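Local coordinates for protein lipoxygenase (Cyanothece sp., PDB 5EK8) that probably uses a non-heme iron centre to insert molecular oxygen into polyunsaturated fatty acids, acting as a 9R-lipoxygenase, at residues 553-556 and 557-561; 464-467 and 468-472; 242-246 and 247-251; 232-235 and 236-240; 351-354 and 355-359. One frame throughout, in Å; residues are numbered along the deposited sequence.

Contact 1. Residues 553-556 and 557-561; sequences DNLK and QCCRH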
# COMPACT_ATOMS: atom_id res chain seq x y z
N ASP A 553 23.51 9.51 2.18
CA ASP A 553 22.53 10.36 1.49
C ASP A 553 21.52 9.52 0.71
O ASP A 553 20.32 9.83 0.70
CB ASP A 553 23.24 11.33 0.55
CG ASP A 553 23.98 12.42 1.30
OD1 ASP A 553 23.63 12.68 2.47
OD2 ASP A 553 24.92 13.01 0.72
N ASN A 554 22.01 8.47 0.07
CA ASN A 554 21.15 7.50 -0.60
C ASN A 554 20.09 6.94 0.34
O ASN A 554 18.90 6.93 0.03
CB ASN A 554 21.98 6.35 -1.18
CG ASN A 554 22.54 6.67 -2.55
OD1 ASN A 554 22.28 7.72 -3.12
ND2 ASN A 554 23.33 5.74 -3.08
N LEU A 555 20.55 6.47 1.50
CA LEU A 555 19.66 5.90 2.50
C LEU A 555 18.64 6.92 3.00
O LEU A 555 17.46 6.60 3.11
CB LEU A 555 20.46 5.34 3.68
CG LEU A 555 19.64 4.51 4.67
CD1 LEU A 555 18.93 3.38 3.94
CD2 LEU A 555 20.53 3.97 5.78
N LYS A 556 19.10 8.13 3.28
CA LYS A 556 18.21 9.21 3.71
C LYS A 556 17.12 9.47 2.68
O LYS A 556 15.95 9.66 3.03
CB LYS A 556 19.02 10.50 3.96
CG LYS A 556 19.98 10.41 5.12
CD LYS A 556 21.16 11.34 4.93
CE LYS A 556 20.86 12.74 5.41
NZ LYS A 556 20.98 12.84 6.89
N GLN A 557 17.50 9.46 1.40
CA GLN A 557 16.53 9.70 0.33
C GLN A 557 15.51 8.57 0.23
O GLN A 557 14.32 8.80 0.07
CB GLN A 557 17.24 9.90 -1.01
CG GLN A 557 16.31 9.88 -2.23
CD GLN A 557 15.19 10.92 -2.16
OE1 GLN A 557 15.29 11.92 -1.44
NE2 GLN A 557 14.12 10.69 -2.91
N CYS A 558 16.00 7.33 0.33
CA CYS A 558 15.12 6.17 0.28
C CYS A 558 14.12 6.21 1.44
O CYS A 558 12.93 5.93 1.27
CB CYS A 558 15.94 4.88 0.32
SG CYS A 558 14.99 3.35 0.09
N CYS A 559 14.62 6.59 2.61
CA CYS A 559 13.79 6.73 3.80
C CYS A 559 12.71 7.79 3.61
O CYS A 559 11.53 7.55 3.93
CB CYS A 559 14.66 7.05 5.01
SG CYS A 559 15.67 5.66 5.58
N ARG A 560 13.11 8.95 3.09
CA ARG A 560 12.16 10.01 2.74
C ARG A 560 11.07 9.50 1.79
O ARG A 560 9.89 9.77 1.99
CB ARG A 560 12.88 11.19 2.08
CG ARG A 560 13.54 12.16 3.04
CD ARG A 560 14.00 13.41 2.30
NE ARG A 560 15.05 13.13 1.32
CZ ARG A 560 16.36 13.22 1.57
NH1 ARG A 560 16.78 13.57 2.78
NH2 ARG A 560 17.24 12.96 0.62
N HIS A 561 11.49 8.78 0.76
CA HIS A 561 10.58 8.23 -0.23
C HIS A 561 9.53 7.30 0.41
O HIS A 561 8.32 7.51 0.27
CB HIS A 561 11.39 7.47 -1.29
CG HIS A 561 10.60 7.10 -2.51
ND1 HIS A 561 10.20 8.02 -3.45
CD2 HIS A 561 10.15 5.90 -2.94
CE1 HIS A 561 9.52 7.41 -4.40
NE2 HIS A 561 9.48 6.12 -4.12

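Contact 2. Residues 464-467 and 468-472; sequences TEYV and DAFFA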
# COMPACT_ATOMS: atom_id res chain seq x y z
N THR A 464 12.34 15.80 5.63
CA THR A 464 13.75 16.11 5.51
C THR A 464 14.36 16.42 6.87
O THR A 464 15.38 15.82 7.24
CB THR A 464 13.97 17.30 4.57
OG1 THR A 464 13.40 17.01 3.29
CG2 THR A 464 15.45 17.58 4.42
N GLU A 465 13.74 17.34 7.60
CA GLU A 465 14.17 17.66 8.96
C GLU A 465 14.26 16.41 9.82
O GLU A 465 15.27 16.15 10.48
CB GLU A 465 13.21 18.65 9.62
CG GLU A 465 13.19 20.04 9.00
CD GLU A 465 12.22 20.97 9.72
OE1 GLU A 465 12.24 21.01 10.97
OE2 GLU A 465 11.42 21.66 9.04
N TYR A 466 13.19 15.62 9.80
CA TYR A 466 13.10 14.40 10.58
C TYR A 466 14.25 13.44 10.28
O TYR A 466 14.96 13.02 11.19
CB TYR A 466 11.76 13.70 10.33
CG TYR A 466 11.68 12.29 10.86
CD1 TYR A 466 11.92 12.02 12.21
CD2 TYR A 466 11.35 11.23 10.03
CE1 TYR A 466 11.85 10.73 12.70
CE2 TYR A 466 11.27 9.94 10.51
CZ TYR A 466 11.52 9.69 11.84
OH TYR A 466 11.43 8.40 12.31
N VAL A 467 14.42 13.11 9.00
CA VAL A 467 15.44 12.16 8.57
C VAL A 467 16.83 12.63 8.94
O VAL A 467 17.63 11.86 9.49
CB VAL A 467 15.38 11.93 7.04
CG1 VAL A 467 16.57 11.10 6.58
CG2 VAL A 467 14.08 11.25 6.65
N ASP A 468 17.13 13.90 8.65
CA ASP A 468 18.42 14.48 9.01
C ASP A 468 18.68 14.33 10.51
O ASP A 468 19.74 13.84 10.92
CB ASP A 468 18.48 15.96 8.62
CG ASP A 468 18.77 16.16 7.14
OD1 ASP A 468 19.46 15.30 6.55
OD2 ASP A 468 18.32 17.17 6.58
N ALA A 469 17.71 14.74 11.32
CA ALA A 469 17.82 14.66 12.77
C ALA A 469 18.08 13.24 13.25
O ALA A 469 19.03 12.98 13.99
CB ALA A 469 16.57 15.21 13.42
N PHE A 470 17.24 12.31 12.80
CA PHE A 470 17.34 10.91 13.20
C PHE A 470 18.71 10.34 12.86
O PHE A 470 19.36 9.73 13.70
CB PHE A 470 16.24 10.09 12.52
CG PHE A 470 16.19 8.66 12.98
CD1 PHE A 470 16.95 7.68 12.35
CD2 PHE A 470 15.36 8.29 14.03
CE1 PHE A 470 16.89 6.36 12.77
CE2 PHE A 470 15.30 6.97 14.45
CZ PHE A 470 16.07 6.01 13.83
N PHE A 471 19.13 10.54 11.61
CA PHE A 471 20.42 10.05 11.15
C PHE A 471 21.55 10.62 12.00
O PHE A 471 22.50 9.91 12.32
CB PHE A 471 20.64 10.40 9.68
CG PHE A 471 20.15 9.35 8.73
CD1 PHE A 471 21.05 8.58 8.00
CD2 PHE A 471 18.79 9.12 8.56
CE1 PHE A 471 20.61 7.61 7.13
CE2 PHE A 471 18.34 8.15 7.69
CZ PHE A 471 19.25 7.40 6.97
N ALA A 472 21.44 11.89 12.35
CA ALA A 472 22.45 12.53 13.19
C ALA A 472 22.51 11.86 14.57
O ALA A 472 23.59 11.54 15.06
CB ALA A 472 22.17 14.02 13.33

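Contact 3. Residues 242-246 and 247-251; sequences GYTRS and DEYFV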
# COMPACT_ATOMS: atom_id res chain seq x y z
N GLY A 242 -25.60 21.89 -7.91
CA GLY A 242 -24.79 21.80 -9.10
C GLY A 242 -23.38 22.35 -9.00
O GLY A 242 -22.72 22.54 -10.02
N TYR A 243 -22.91 22.61 -7.78
CA TYR A 243 -21.58 23.18 -7.61
C TYR A 243 -20.50 22.21 -8.09
O TYR A 243 -19.55 22.60 -8.77
CB TYR A 243 -21.31 23.58 -6.15
CG TYR A 243 -19.85 23.93 -5.93
CD1 TYR A 243 -19.24 24.90 -6.71
CD2 TYR A 243 -19.09 23.28 -4.97
CE1 TYR A 243 -17.90 25.22 -6.55
CE2 TYR A 243 -17.74 23.59 -4.79
CZ TYR A 243 -17.15 24.57 -5.59
OH TYR A 243 -15.82 24.90 -5.43
N THR A 244 -20.64 20.93 -7.75
CA THR A 244 -19.60 19.96 -8.08
C THR A 244 -19.54 19.63 -9.57
O THR A 244 -18.57 19.02 -10.02
CB THR A 244 -19.77 18.64 -7.28
OG1 THR A 244 -20.99 17.99 -7.65
CG2 THR A 244 -19.75 18.92 -5.79
N ARG A 245 -20.56 20.02 -10.33
CA ARG A 245 -20.53 19.80 -11.78
C ARG A 245 -19.91 21.00 -12.52
O ARG A 245 -19.73 20.96 -13.73
CB ARG A 245 -21.94 19.53 -12.32
CG ARG A 245 -22.76 18.52 -11.53
CD ARG A 245 -22.13 17.14 -11.47
NE ARG A 245 -22.05 16.66 -10.09
CZ ARG A 245 -22.85 15.74 -9.55
NH1 ARG A 245 -23.80 15.17 -10.26
NH2 ARG A 245 -22.68 15.38 -8.28
N SER A 246 -19.57 22.05 -11.78
CA SER A 246 -19.03 23.28 -12.37
C SER A 246 -17.57 23.15 -12.82
O SER A 246 -16.88 22.21 -12.43
CB SER A 246 -19.15 24.44 -11.38
OG SER A 246 -18.32 24.23 -10.25
N ASP A 247 -17.12 24.10 -13.63
CA ASP A 247 -15.75 24.10 -14.15
C ASP A 247 -14.70 24.34 -13.06
O ASP A 247 -13.63 23.73 -13.06
CB ASP A 247 -15.59 25.16 -15.24
CG ASP A 247 -16.34 24.80 -16.51
OD1 ASP A 247 -16.45 25.67 -17.41
OD2 ASP A 247 -16.84 23.66 -16.60
N GLU A 248 -15.03 25.24 -12.13
CA GLU A 248 -14.14 25.58 -11.03
C GLU A 248 -13.80 24.33 -10.22
O GLU A 248 -12.64 24.07 -9.87
CB GLU A 248 -14.78 26.63 -10.12
CG GLU A 248 -15.10 27.97 -10.80
CD GLU A 248 -16.32 27.90 -11.72
OE1 GLU A 248 -17.06 26.90 -11.64
OE2 GLU A 248 -16.52 28.83 -12.51
N TYR A 249 -14.83 23.54 -9.94
CA TYR A 249 -14.68 22.33 -9.16
C TYR A 249 -13.96 21.25 -9.96
O TYR A 249 -13.18 20.48 -9.41
CB TYR A 249 -16.04 21.82 -8.67
CG TYR A 249 -15.92 20.74 -7.62
CD1 TYR A 249 -15.49 21.05 -6.34
CD2 TYR A 249 -16.21 19.42 -7.93
CE1 TYR A 249 -15.36 20.07 -5.38
CE2 TYR A 249 -16.08 18.43 -6.98
CZ TYR A 249 -15.66 18.75 -5.70
OH TYR A 249 -15.53 17.77 -4.75
N PHE A 250 -14.25 21.20 -11.26
CA PHE A 250 -13.58 20.27 -12.17
C PHE A 250 -12.07 20.47 -12.10
O PHE A 250 -11.31 19.51 -11.93
CB PHE A 250 -14.08 20.47 -13.60
CG PHE A 250 -13.42 19.58 -14.61
CD1 PHE A 250 -12.44 20.07 -15.45
CD2 PHE A 250 -13.78 18.24 -14.72
CE1 PHE A 250 -11.84 19.26 -16.39
CE2 PHE A 250 -13.18 17.42 -15.66
CZ PHE A 250 -12.20 17.93 -16.49
N VAL A 251 -11.65 21.73 -12.22
CA VAL A 251 -10.24 22.09 -12.15
C VAL A 251 -9.66 21.77 -10.78
O VAL A 251 -8.59 21.16 -10.67
CB VAL A 251 -10.03 23.58 -12.46
CG1 VAL A 251 -8.62 24.01 -12.10
CG2 VAL A 251 -10.33 23.85 -13.93

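Contact 4. Residues 232-235 and 236-240; sequences LTIN and LDREK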
# COMPACT_ATOMS: atom_id res chain seq x y z
N LEU A 232 -18.93 13.72 -0.14
CA LEU A 232 -18.60 15.14 -0.19
C LEU A 232 -19.38 15.89 -1.27
O LEU A 232 -19.92 16.97 -1.01
CB LEU A 232 -17.10 15.32 -0.41
CG LEU A 232 -16.67 16.77 -0.60
CD1 LEU A 232 -17.01 17.61 0.62
CD2 LEU A 232 -15.17 16.86 -0.95
N THR A 233 -19.44 15.31 -2.47
CA THR A 233 -20.08 16.00 -3.59
C THR A 233 -21.59 16.11 -3.41
O THR A 233 -22.19 17.14 -3.74
CB THR A 233 -19.76 15.29 -4.94
OG1 THR A 233 -20.11 13.90 -4.87
CG2 THR A 233 -18.29 15.41 -5.26
N ILE A 234 -22.20 15.07 -2.86
CA ILE A 234 -23.63 15.12 -2.54
C ILE A 234 -23.93 16.24 -1.55
O ILE A 234 -24.82 17.05 -1.78
CB ILE A 234 -24.13 13.77 -1.98
CG1 ILE A 234 -24.14 12.71 -3.09
CG2 ILE A 234 -25.53 13.93 -1.40
CD1 ILE A 234 -24.43 11.31 -2.60
N ASN A 235 -23.17 16.29 -0.46
CA ASN A 235 -23.32 17.34 0.55
C ASN A 235 -23.16 18.74 -0.05
O ASN A 235 -23.99 19.64 0.17
CB ASN A 235 -22.30 17.16 1.68
CG ASN A 235 -22.50 15.87 2.45
OD1 ASN A 235 -23.60 15.33 2.52
ND2 ASN A 235 -21.42 15.36 3.05
N LEU A 236 -22.08 18.91 -0.81
CA LEU A 236 -21.80 20.18 -1.46
C LEU A 236 -22.97 20.62 -2.33
O LEU A 236 -23.43 21.76 -2.23
CB LEU A 236 -20.53 20.10 -2.31
CG LEU A 236 -19.20 20.06 -1.56
CD1 LEU A 236 -18.05 19.95 -2.55
CD2 LEU A 236 -19.06 21.30 -0.69
N ASP A 237 -23.46 19.71 -3.17
CA ASP A 237 -24.59 20.01 -4.04
C ASP A 237 -25.89 20.17 -3.26
O ASP A 237 -26.87 20.69 -3.78
CB ASP A 237 -24.74 18.92 -5.11
CG ASP A 237 -23.76 19.10 -6.26
OD1 ASP A 237 -23.97 18.49 -7.33
OD2 ASP A 237 -22.79 19.87 -6.08
N ARG A 238 -25.90 19.72 -2.01
CA ARG A 238 -27.06 19.90 -1.15
C ARG A 238 -27.06 21.30 -0.57
O ARG A 238 -28.12 21.85 -0.26
CB ARG A 238 -27.09 18.85 -0.04
CG ARG A 238 -27.68 17.52 -0.47
CD ARG A 238 -27.55 16.46 0.61
NE ARG A 238 -28.24 15.23 0.23
CZ ARG A 238 -28.36 14.17 1.02
NH1 ARG A 238 -27.83 14.16 2.23
NH2 ARG A 238 -29.01 13.09 0.58
N GLU A 239 -25.87 21.88 -0.41
CA GLU A 239 -25.79 23.28 0.00
C GLU A 239 -25.98 24.20 -1.20
O GLU A 239 -26.88 25.05 -1.21
CB GLU A 239 -24.45 23.56 0.69
CG GLU A 239 -24.28 22.83 2.01
CD GLU A 239 -25.51 22.93 2.91
OE1 GLU A 239 -25.90 24.07 3.27
OE2 GLU A 239 -26.10 21.88 3.24
N LYS A 240 -25.13 24.03 -2.21
CA LYS A 240 -25.20 24.82 -3.43
C LYS A 240 -25.38 23.91 -4.65
O LYS A 240 -24.43 23.30 -5.13
CB LYS A 240 -23.94 25.68 -3.59
CG LYS A 240 -24.01 26.70 -4.72
CD LYS A 240 -22.82 27.64 -4.66
CE LYS A 240 -22.72 28.32 -3.30
NZ LYS A 240 -21.45 29.07 -3.11

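Contact 5. Residues 351-354 and 355-359; sequences LFDG and EAIEH. With FE2 (Fe (II) ion), chain B.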
# COMPACT_ATOMS: atom_id res chain seq x y z
N LEU A 351 -10.57 8.47 -12.48
CA LEU A 351 -10.83 7.69 -11.27
C LEU A 351 -10.27 6.29 -11.42
O LEU A 351 -9.63 5.76 -10.51
CB LEU A 351 -12.32 7.63 -10.95
CG LEU A 351 -12.65 7.01 -9.59
CD1 LEU A 351 -12.44 8.02 -8.49
CD2 LEU A 351 -14.07 6.46 -9.54
N PHE A 352 -10.51 5.67 -12.58
CA PHE A 352 -9.95 4.35 -12.82
C PHE A 352 -8.42 4.40 -12.86
O PHE A 352 -7.75 3.56 -12.24
CB PHE A 352 -10.48 3.74 -14.12
CG PHE A 352 -9.83 2.44 -14.48
CD1 PHE A 352 -10.03 1.32 -13.68
CD2 PHE A 352 -9.02 2.33 -15.59
CE1 PHE A 352 -9.43 0.11 -14.00
CE2 PHE A 352 -8.42 1.12 -15.92
CZ PHE A 352 -8.63 0.01 -15.11
N ASP A 353 -7.87 5.39 -13.56
CA ASP A 353 -6.42 5.57 -13.59
C ASP A 353 -5.89 5.80 -12.19
O ASP A 353 -4.85 5.27 -11.80
CB ASP A 353 -6.03 6.74 -14.49
CG ASP A 353 -4.55 7.02 -14.46
OD1 ASP A 353 -4.13 7.97 -13.77
OD2 ASP A 353 -3.79 6.29 -15.12
N GLY A 354 -6.62 6.61 -11.43
CA GLY A 354 -6.25 6.93 -10.06
C GLY A 354 -6.20 5.71 -9.17
O GLY A 354 -5.30 5.58 -8.35
N GLU A 355 -7.16 4.81 -9.33
CA GLU A 355 -7.17 3.60 -8.51
C GLU A 355 -6.09 2.62 -8.93
O GLU A 355 -5.40 2.06 -8.08
CB GLU A 355 -8.54 2.92 -8.57
CG GLU A 355 -9.63 3.64 -7.78
CD GLU A 355 -9.47 3.53 -6.27
OE1 GLU A 355 -10.50 3.55 -5.57
OE2 GLU A 355 -8.32 3.41 -5.79
N ALA A 356 -5.96 2.39 -10.24
CA ALA A 356 -4.93 1.49 -10.76
C ALA A 356 -3.52 1.99 -10.45
O ALA A 356 -2.78 1.36 -9.71
CB ALA A 356 -5.09 1.32 -12.26
N ILE A 357 -3.16 3.14 -11.02
CA ILE A 357 -1.80 3.66 -10.92
C ILE A 357 -1.50 4.38 -9.60
O ILE A 357 -0.63 3.95 -8.83
CB ILE A 357 -1.48 4.64 -12.05
CG1 ILE A 357 -1.90 4.08 -13.41
CG2 ILE A 357 -0.01 4.99 -12.02
CD1 ILE A 357 -1.13 2.86 -13.83
N GLU A 358 -2.20 5.49 -9.35
CA GLU A 358 -1.91 6.35 -8.20
C GLU A 358 -2.10 5.65 -6.87
O GLU A 358 -1.32 5.84 -5.93
CB GLU A 358 -2.81 7.59 -8.25
CG GLU A 358 -2.70 8.37 -9.54
CD GLU A 358 -1.27 8.67 -9.91
OE1 GLU A 358 -0.84 8.30 -11.03
OE2 GLU A 358 -0.56 9.27 -9.06
N HIS A 359 -3.12 4.82 -6.79
CA HIS A 359 -3.41 4.09 -5.57
C HIS A 359 -2.73 2.74 -5.50
O HIS A 359 -1.67 2.59 -4.87
CB HIS A 359 -4.91 3.90 -5.43
CG HIS A 359 -5.35 3.58 -4.04
ND1 HIS A 359 -6.62 3.16 -3.74
CD2 HIS A 359 -4.67 3.63 -2.87
CE1 HIS A 359 -6.72 2.97 -2.44
NE2 HIS A 359 -5.55 3.25 -1.89
FE FE2 B . -5.32 1.83 0.10

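Contact 1. Residues 553-556 and 557-561
R560 folds back along its helix and lays one face of its guanidinium over the carbonyl oxygen of K556, which sits 3.8 Å above the plane and over its centre. The same oxygen accepts the backbone bond from one turn on, R560 N to K556 O at 2.9 Å, so it is held by the main chain and roofed by the side chain of a single residue. A bend at chi3 (-64°) turns the guanidinium back toward the start of the helix, where NH1 comes to 4.0 Å from K556 CB. The bend also sets its side-on edge against Q557. NE and NH2 of R560 both donate to Q557 OE1, each at 3.0 Å, and this oxygen lies only 8° out of the guanidinium plane; NH2 meets a lone pair of OE1 in the amide plane, whereas NE approaches tilted from it. The other end of that amide, Q557 NE2, is held by the carbonyls of W437 and W440, which fixes its flip. L555 CG rests 4.2 Å from C559 SG, and both residues touch I383 of helix 383-391. K556 NZ forms a salt bridge with D468 and stands 5.9 Å from R560 NH1. Within this stretch, then, the arginine is gripped by a neutral amide and covers a peptide oxygen; its positive charge would be expected to polarise both carbonyls toward it.

Contact 2. Residues 464-467 and 468-472
V467 and F471 make the close-packed part of this helix turn: their side chains run side by side in the same direction, and V467 CG1 packs against the CD2-CE2 bond of F471, 3.6 Å from each atom. The methyl gets there because CG1 is anti to the backbone N of V467 (chi1 172°), which carries it toward the next turn. V467 O lies at the edge of that same ring while accepting from F471 N at 2.9 Å. Next to this pair, Y466 meets F470 more lightly, with Y466 CE1 4.4 Å from F470 CB. M386 of helix 383-391 packs on Y466, V467 and F470. Elsewhere round the helix the contact is sparse. T464 and D468 also lie alongside each other, but what meets there is a methyl and a carboxylate oxygen, T464 CG2 and D468 OD2 at 3.6 Å. Their polar ends have other partners: T464 OG1 bonds to W460 O, and D468 OD1 pairs with K556. E465 and A469 are exposed, joined by little more than the backbone bond from A469 N to E465 O. Such a split between an aromatic and aliphatic face and a polar one marks an amphipathic helix, here one of those packed together in the helical body of the lipoxygenase fold.

Contact 3. Residues 242-246 and 247-251
The helix 247-256 begins here with S246 at its N-cap, and the first turn closes through F250 N to S246 O at 3.1 Å. S246 OG stands between its own backbone N and carbonyl carbon (chi1 66°), a position from which it donates back to Y243 O, in the plane of that carbonyl. S246 N also bonds to Y243 O, at 3.1 Å, so two donors from one serine grip a single oxygen and fix the turn leading into the helix. Y249 then reaches back to T244 and Y243. T244 CG2 sits over one face of the Y249 ring, 4.1 Å from the centroid and 20° off the normal, a CH-pi contact. Y243 meets the Y249 ring obliquely, planes at 58°, with Y243 CE2 3.7 Å from Y249 CD1, and Y249 CB lies over a face of the Y243 ring. T244 OG1 accepts from R245 NE at 3.0 Å, while the rest of that guanidinium goes to E599 and E583. D247, at the first helical position, pairs with K343 and bonds to W339. With D247 and E248 heading the helix, acidic groups lie near its N-terminal end, a placement that should be electrostatically favourable.

Contact 4. Residues 232-235 and 236-240
The short helix 232-239 starts with regular bonds, such as L236 N to L232 O at 2.9 Å (N-H...O 167°), and loses regularity at R238, whose N makes weak bonds to I234 O and N235 O, though E239 N still reaches N235 O at 3.0 Å before K240 leaves helical geometry. On one flank I234 and R238 run side by side, pointing the same way. Extended from CG to NE (chi2 173°, chi3 174°), the arginine lays one face of its guanidinium against the gamma methyl of I234, CG2, which sits toward the rim, 3.4 Å from R238 NE and 3.7 Å from CZ. R238 is exposed and touches a crystal neighbour, which may influence its pose. Elsewhere L232 and L236 cross obliquely, with L232 CD1 3.9 Å from L236 CG, an apolar patch one turn long. The polar groups have partners beyond the helix: D237 OD2 takes T244 N, and T233 OG1 bonds to E583. Y249 of the following helix, 247-256, packs on L232, T233 and L236, while E583 and Y586 of a loop touch I234 and T233 respectively, so the following helix and that later loop both pack on it.

Contact 5. Residues 351-354 and 355-359
H359 holds the ferrous iron through NE2 at 2.5 Å and leans on E355 through its other ring nitrogen; the metal is also bound by H364, H570 and the C-terminal carboxylate oxygen of I668, and N574 belongs to the same site. A chi1 of -161°, which sets CG opposite the backbone N, swings the imidazole out to the metal. The bond to the glutamate fixes the rotation of the ring: H359 ND1 donates to E355 OE2 at 2.7 Å, with the oxygen only 10° out of the ring plane and an N-H...O angle of 155°. E355 is steadied in turn by Q577, which bonds OE1, so the second shell orients the first. The backbone between E355 and H359 widens into a pi-type turn. H359 N skips a residue beyond the usual spacing to meet G354 O at 2.8 Å, whereas I357 N still keeps the normal bond to D353 O at 2.8 Å. Farther out, D353 OD2 lies against I357 CG1 at 3.4 Å as the two side chains slant past each other. D353 OD1 and E358 OE1 come within 4.3 Å, a like-charge approach presumably eased by N259 on the first residue and K362 on the second. A long helix that opens into a pi turn to supply histidine ligands, completed by the chain's terminal isoleucine carboxylate, is the hallmark iron site of lipoxygenases.

From the N terminus the order is contact 4, contact 3, contact 5, contact 2, contact 1. Each is one unbroken stretch, so none closes a long loop and none nests in or crosses another. Contacts 4 and 3 are neighbours: the turn between helices 232-239 and 247-256 folds back so that the loop of contact 3 touches the helix of contact 4. Contact 5, on helix 337-377, stands apart, about 10 Å from either at the nearest atoms. Contacts 2 and 1, far apart in sequence, touch each other, a salt bridge and apolar packing joining helices 451-473 and 549-574. Helix 549-574 also carries H570, which shares the iron with contact 5.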